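Local coordinates for protein DYNE8 (Micromonospora chersina, PDB 4AMM) that forms the acyltransferase domain of an iterative polyketide synthase that takes part in making an enediyne, probably loading acyl units for chain building, at residues G187-D192 with L296-P301; S307-A312 with V320-R325. One frame throughout, in Å; residues are numbered along the deposited sequence.

Overall arrangement
Interactions 1 and 2 lie about 15 Å apart between centres within one acyltransferase domain, in series along the chain. In interaction 1 the turn between helices 178-185 and 191-206 meets the loop after helix 283-294. That loop leads to strand 305-306, an outer strand of the parallel five-stranded sheet, and interaction 2 folds the turn beyond the strand against helix 319-328. Interaction 1 thus closes before interaction 2 opens. The two share a hydrophobic seam, where W298 CH2 of the first lies 3.6 Å from L323 CD1 in the second. Through W298, which also touches L197 of helix 191-206, the seam links that helix to helix 319-328.

Interaction 1: G187-D192 with L296-P301; sequences GALDAD and LPWRRP
A single, almost straight backbone bond carries the polar part of this contact between two irregular segments: R299 N donates to A188 O over 2.8 Å, with an N-H...O angle of 172°. Two CA-H...O contacts flank it, W298 CA to the same A188 O and, in return, A188 CA to R299 O at 3.2 Å, so the backbones touch in both directions without being strands. The turn reaches this point through a Schellman motif, in which G187 ends helix 178-185 with positive phi.

Beyond the bond the grip is apolar. L189 swings CG opposite its backbone N (chi1 -160°), which lays CD2 over one face of the W298 indole near its rim, 4.2 Å from the six-ring centroid, a CH-pi contact. The same methyl meets L296 CD1 at 4.0 Å, the two leucines lying nearly perpendicular, while A188 CB packs against P301 CG at 4.1 Å. The indole NE1 is bound by A293 O, at the end of the preceding helix, which fixes the ring that L189 covers. The chemistry therefore divides: one backbone hydrogen bond fixes where A188 and R299 meet, and the side chains of A188 and L189 add hydrocarbon contacts.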
loop_
_atom_site.group_PDB
_atom_site.type_symbol
_atom_site.label_atom_id
_atom_site.label_comp_id
_atom_site.label_asym_id
_atom_site.label_seq_id
_atom_site.Cartn_x
_atom_site.Cartn_y
_atom_site.Cartn_z
ATOM N N GLY A 187 -0.526 -9.796 -14.735
ATOM C CA GLY A 187 -1.019 -10.410 -16.030
ATOM C C GLY A 187 -1.841 -11.662 -15.888
ATOM O O GLY A 187 -2.162 -12.306 -16.919
ATOM N N ALA A 188 -2.291 -12.058 -14.682
ATOM C CA ALA A 188 -3.091 -13.281 -14.542
ATOM C C ALA A 188 -4.561 -13.125 -15.001
ATOM O O ALA A 188 -5.255 -14.112 -15.347
ATOM C CB ALA A 188 -2.998 -13.777 -13.089
ATOM N N LEU A 189 -5.076 -11.890 -14.934
ATOM C CA LEU A 189 -6.417 -11.558 -15.282
ATOM C C LEU A 189 -6.507 -10.104 -15.746
ATOM O O LEU A 189 -5.889 -9.211 -15.143
ATOM C CB LEU A 189 -7.293 -11.738 -14.021
ATOM C CG LEU A 189 -8.762 -11.903 -14.306
ATOM C CD1 LEU A 189 -9.061 -13.177 -15.148
ATOM C CD2 LEU A 189 -9.537 -11.995 -13.004
ATOM N N ASP A 190 -7.311 -9.821 -16.763
ATOM C CA ASP A 190 -7.427 -8.490 -17.231
ATOM C C ASP A 190 -8.219 -7.578 -16.311
ATOM O O ASP A 190 -8.936 -8.061 -15.349
ATOM C CB ASP A 190 -7.897 -8.404 -18.721
ATOM C CG ASP A 190 -9.416 -8.609 -18.898
ATOM O OD1 ASP A 190 -10.187 -8.673 -17.905
ATOM O OD2 ASP A 190 -9.868 -8.661 -20.089
ATOM N N ALA A 191 -8.145 -6.280 -16.530
ATOM C CA ALA A 191 -8.808 -5.339 -15.638
ATOM C C ALA A 191 -10.313 -5.549 -15.573
ATOM O O ALA A 191 -10.896 -5.411 -14.496
ATOM C CB ALA A 191 -8.483 -3.862 -16.034
ATOM N N ASP A 192 -10.999 -5.802 -16.698
ATOM C CA ASP A 192 -12.472 -5.905 -16.617
ATOM C C ASP A 192 -12.875 -7.138 -15.821
ATOM O O ASP A 192 -13.801 -7.041 -15.008
ATOM C CB ASP A 192 -13.083 -6.019 -18.018
ATOM C CG ASP A 192 -13.030 -4.717 -18.805
ATOM O OD1 ASP A 192 -12.866 -3.576 -18.263
ATOM O OD2 ASP A 192 -13.167 -4.856 -20.055
ATOM N N LEU A 296 -13.561 -17.776 -15.137
ATOM C CA LEU A 296 -12.715 -16.725 -15.753
ATOM C C LEU A 296 -11.513 -17.316 -16.433
ATOM O O LEU A 296 -10.953 -18.325 -16.007
ATOM C CB LEU A 296 -12.192 -15.704 -14.669
ATOM C CG LEU A 296 -13.374 -15.060 -13.982
ATOM C CD1 LEU A 296 -12.850 -14.302 -12.774
ATOM C CD2 LEU A 296 -14.157 -14.201 -14.864
ATOM N N PRO A 297 -11.023 -16.607 -17.457
ATOM C CA PRO A 297 -9.890 -17.102 -18.265
ATOM C C PRO A 297 -8.518 -16.767 -17.625
ATOM O O PRO A 297 -7.690 -16.035 -18.203
ATOM C CB PRO A 297 -10.097 -16.349 -19.588
ATOM C CG PRO A 297 -10.588 -14.969 -19.129
ATOM C CD PRO A 297 -11.538 -15.316 -17.931
ATOM N N TRP A 298 -8.256 -17.361 -16.484
ATOM C CA TRP A 298 -6.967 -17.145 -15.779
ATOM C C TRP A 298 -5.729 -17.464 -16.555
ATOM O O TRP A 298 -5.715 -18.508 -17.285
ATOM C CB TRP A 298 -6.906 -18.025 -14.495
ATOM C CG TRP A 298 -7.959 -17.621 -13.480
ATOM C CD1 TRP A 298 -9.190 -18.201 -13.281
ATOM C CD2 TRP A 298 -7.852 -16.567 -12.528
ATOM N NE1 TRP A 298 -9.880 -17.548 -12.298
ATOM C CE2 TRP A 298 -9.082 -16.534 -11.821
ATOM C CE3 TRP A 298 -6.869 -15.605 -12.266
ATOM C CZ2 TRP A 298 -9.326 -15.611 -10.802
ATOM C CZ3 TRP A 298 -7.126 -14.659 -11.261
ATOM C CH2 TRP A 298 -8.331 -14.680 -10.529
ATOM N N ARG A 299 -4.704 -16.619 -16.463
ATOM C CA ARG A 299 -3.371 -16.930 -17.015
ATOM C C ARG A 299 -2.342 -17.002 -15.906
ATOM O O ARG A 299 -2.541 -16.431 -14.828
ATOM C CB ARG A 299 -2.972 -15.847 -18.042
ATOM C CG ARG A 299 -4.058 -15.543 -19.100
ATOM C CD ARG A 299 -3.554 -14.825 -20.349
ATOM N NE ARG A 299 -4.678 -14.531 -21.254
ATOM C CZ ARG A 299 -4.596 -13.851 -22.406
ATOM N NH1 ARG A 299 -3.420 -13.390 -22.844
ATOM N NH2 ARG A 299 -5.691 -13.645 -23.137
ATOM N N ARG A 300 -1.232 -17.656 -16.174
ATOM C CA ARG A 300 -0.129 -17.680 -15.282
ATOM C C ARG A 300 0.392 -16.248 -15.059
ATOM O O ARG A 300 0.534 -15.519 -16.031
ATOM C CB ARG A 300 0.991 -18.500 -15.934
ATOM C CG ARG A 300 2.101 -18.821 -14.967
ATOM C CD ARG A 300 3.024 -19.962 -15.484
ATOM N NE ARG A 300 3.879 -20.537 -14.433
ATOM C CZ ARG A 300 5.039 -20.012 -14.024
ATOM N NH1 ARG A 300 5.495 -18.881 -14.575
ATOM N NH2 ARG A 300 5.750 -20.616 -13.064
ATOM N N PRO A 301 0.647 -15.860 -13.787
ATOM C CA PRO A 301 1.270 -14.539 -13.581
ATOM C C PRO A 301 2.625 -14.440 -14.218
ATOM O O PRO A 301 3.403 -15.426 -14.166
ATOM C CB PRO A 301 1.457 -14.465 -12.059
ATOM C CG PRO A 301 0.411 -15.324 -11.486
ATOM C CD PRO A 301 0.263 -16.487 -12.509
#

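Interaction 2: S307-A312 with V320-R325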
loop_
_atom_site.group_PDB
_atom_site.type_symbol
_atom_site.label_atom_id
_atom_site.label_comp_id
_atom_site.label_asym_id
_atom_site.label_seq_id
_atom_site.Cartn_x
_atom_site.Cartn_y
_atom_site.Cartn_z
ATOM N N SER A 307 2.351 -13.914 -2.185
ATOM C CA SER A 307 0.949 -14.143 -1.800
ATOM C C SER A 307 0.804 -13.961 -0.288
ATOM O O SER A 307 1.508 -14.507 0.526
ATOM C CB SER A 307 0.607 -15.554 -2.150
ATOM O OG SER A 307 -0.767 -15.848 -1.731
ATOM N N THR A 308 -0.264 -13.229 0.040
ATOM C CA THR A 308 -0.740 -13.159 1.437
ATOM C C THR A 308 -1.737 -14.265 1.752
ATOM O O THR A 308 -2.285 -14.315 2.867
ATOM C CB THR A 308 -1.358 -11.799 1.804
ATOM O OG1 THR A 308 -2.564 -11.546 1.094
ATOM C CG2 THR A 308 -0.323 -10.691 1.602
ATOM N N VAL A 309 -1.909 -15.215 0.839
ATOM C CA VAL A 309 -2.677 -16.449 1.166
ATOM C C VAL A 309 -1.714 -17.545 1.596
ATOM O O VAL A 309 -1.850 -18.194 2.588
ATOM C CB VAL A 309 -3.509 -16.939 -0.037
ATOM C CG1 VAL A 309 -4.381 -18.128 0.380
ATOM C CG2 VAL A 309 -4.387 -15.836 -0.559
ATOM N N THR A 310 -0.652 -17.719 0.785
ATOM C CA THR A 310 0.350 -18.790 1.033
ATOM C C THR A 310 1.548 -18.319 1.768
ATOM O O THR A 310 2.249 -19.137 2.401
ATOM C CB THR A 310 0.833 -19.406 -0.256
ATOM O OG1 THR A 310 1.502 -18.419 -0.999
ATOM C CG2 THR A 310 -0.352 -19.931 -1.096
ATOM N N GLY A 311 1.775 -17.011 1.845
ATOM C CA GLY A 311 2.997 -16.494 2.430
ATOM C C GLY A 311 4.261 -16.913 1.669
ATOM O O GLY A 311 5.365 -16.994 2.278
ATOM N N ALA A 312 4.072 -17.172 0.394
ATOM C CA ALA A 312 5.158 -17.639 -0.513
ATOM C C ALA A 312 4.948 -16.994 -1.805
ATOM O O ALA A 312 3.947 -16.395 -2.169
ATOM C CB ALA A 312 5.089 -19.178 -0.673
ATOM N N VAL A 320 -8.145 -20.305 -8.587
ATOM C CA VAL A 320 -9.430 -20.533 -8.006
ATOM C C VAL A 320 -9.238 -21.120 -6.605
ATOM O O VAL A 320 -9.866 -20.632 -5.609
ATOM C CB VAL A 320 -10.253 -21.495 -8.849
ATOM C CG1 VAL A 320 -11.548 -21.777 -8.123
ATOM C CG2 VAL A 320 -10.540 -20.871 -10.185
ATOM N N GLU A 321 -8.378 -22.105 -6.436
ATOM C CA GLU A 321 -8.221 -22.681 -5.117
ATOM C C GLU A 321 -7.635 -21.648 -4.124
ATOM O O GLU A 321 -8.034 -21.654 -2.957
ATOM C CB GLU A 321 -7.277 -23.902 -5.171
ATOM C CG GLU A 321 -7.766 -25.067 -6.088
ATOM C CD GLU A 321 -9.192 -25.516 -5.769
ATOM O OE1 GLU A 321 -9.605 -25.469 -4.580
ATOM O OE2 GLU A 321 -9.927 -25.898 -6.711
ATOM N N VAL A 322 -6.649 -20.882 -4.569
ATOM C CA VAL A 322 -5.966 -19.953 -3.673
ATOM C C VAL A 322 -6.944 -18.872 -3.291
ATOM O O VAL A 322 -7.038 -18.521 -2.057
ATOM C CB VAL A 322 -4.740 -19.310 -4.359
ATOM C CG1 VAL A 322 -4.093 -18.223 -3.480
ATOM C CG2 VAL A 322 -3.646 -20.309 -4.588
ATOM N N LEU A 323 -7.723 -18.318 -4.203
ATOM C CA LEU A 323 -8.617 -17.177 -3.876
ATOM C C LEU A 323 -9.773 -17.702 -3.082
ATOM O O LEU A 323 -10.391 -16.907 -2.351
ATOM C CB LEU A 323 -9.036 -16.385 -5.169
ATOM C CG LEU A 323 -7.808 -15.683 -5.755
ATOM C CD1 LEU A 323 -8.244 -14.859 -6.964
ATOM C CD2 LEU A 323 -7.055 -14.740 -4.724
ATOM N N VAL A 324 -10.145 -18.969 -3.132
ATOM C CA VAL A 324 -11.220 -19.513 -2.289
ATOM C C VAL A 324 -10.686 -19.705 -0.898
ATOM O O VAL A 324 -11.355 -19.199 0.067
ATOM C CB VAL A 324 -11.790 -20.853 -2.898
ATOM C CG1 VAL A 324 -12.665 -21.503 -1.927
ATOM C CG2 VAL A 324 -12.625 -20.534 -4.196
ATOM N N ARG A 325 -9.583 -20.390 -0.662
ATOM C CA ARG A 325 -9.055 -20.521 0.690
ATOM C C ARG A 325 -8.575 -19.205 1.270
ATOM O O ARG A 325 -8.402 -19.139 2.498
ATOM C CB ARG A 325 -8.038 -21.650 0.825
ATOM C CG ARG A 325 -6.713 -21.361 0.235
ATOM C CD ARG A 325 -5.785 -22.493 0.730
ATOM N NE ARG A 325 -4.423 -22.409 0.163
ATOM C CZ ARG A 325 -4.054 -22.893 -1.017
ATOM N NH1 ARG A 325 -4.870 -23.557 -1.816
ATOM N NH2 ARG A 325 -2.749 -22.787 -1.343
HETATM O O HOH W 1 -2.384 -21.509 1.954
#
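S307 OG approaches V322 CG1 of helix 319-328 at 4.4 Å, and the same hydroxyl makes an ST turn and an ST motif together: OG accepts from V309 N at 2.9 Å and, over a longer but straighter path, from T310 N at 3.1 Å (167°). E179 also binds this OG, so three partners hold the hydroxyl and tie the turn to helix 178-185. T308 N bonds to E179, and T308 OG1 to the carbonyl of G174, the first glycine of a GxSxG sequence consistent with a nucleophile elbow.

The bent backbone presents V309 to the helix. With CG1 anti to the backbone N (chi1 -175°), both methyls straddle V322 CG1, which comes within 3.7 Å of V309 CB; CG1 also rests 3.6 Å from V322 O and against the aliphatic CG of R325. An alanine here would remove both methyls and would probably open a gap beside V322 CG1 and leave the R325 chain less supported. Next, T310 OG1 accepts from A312 N in a second ST turn, while its methyl CG2 stands 3.7 Å from R325 NH2. The arginine runs extended from CG to NE, and in the plane of its guanidinium a water accepts from R325 NE at 2.9 Å, donating only weakly to V309 O at 3.4 Å.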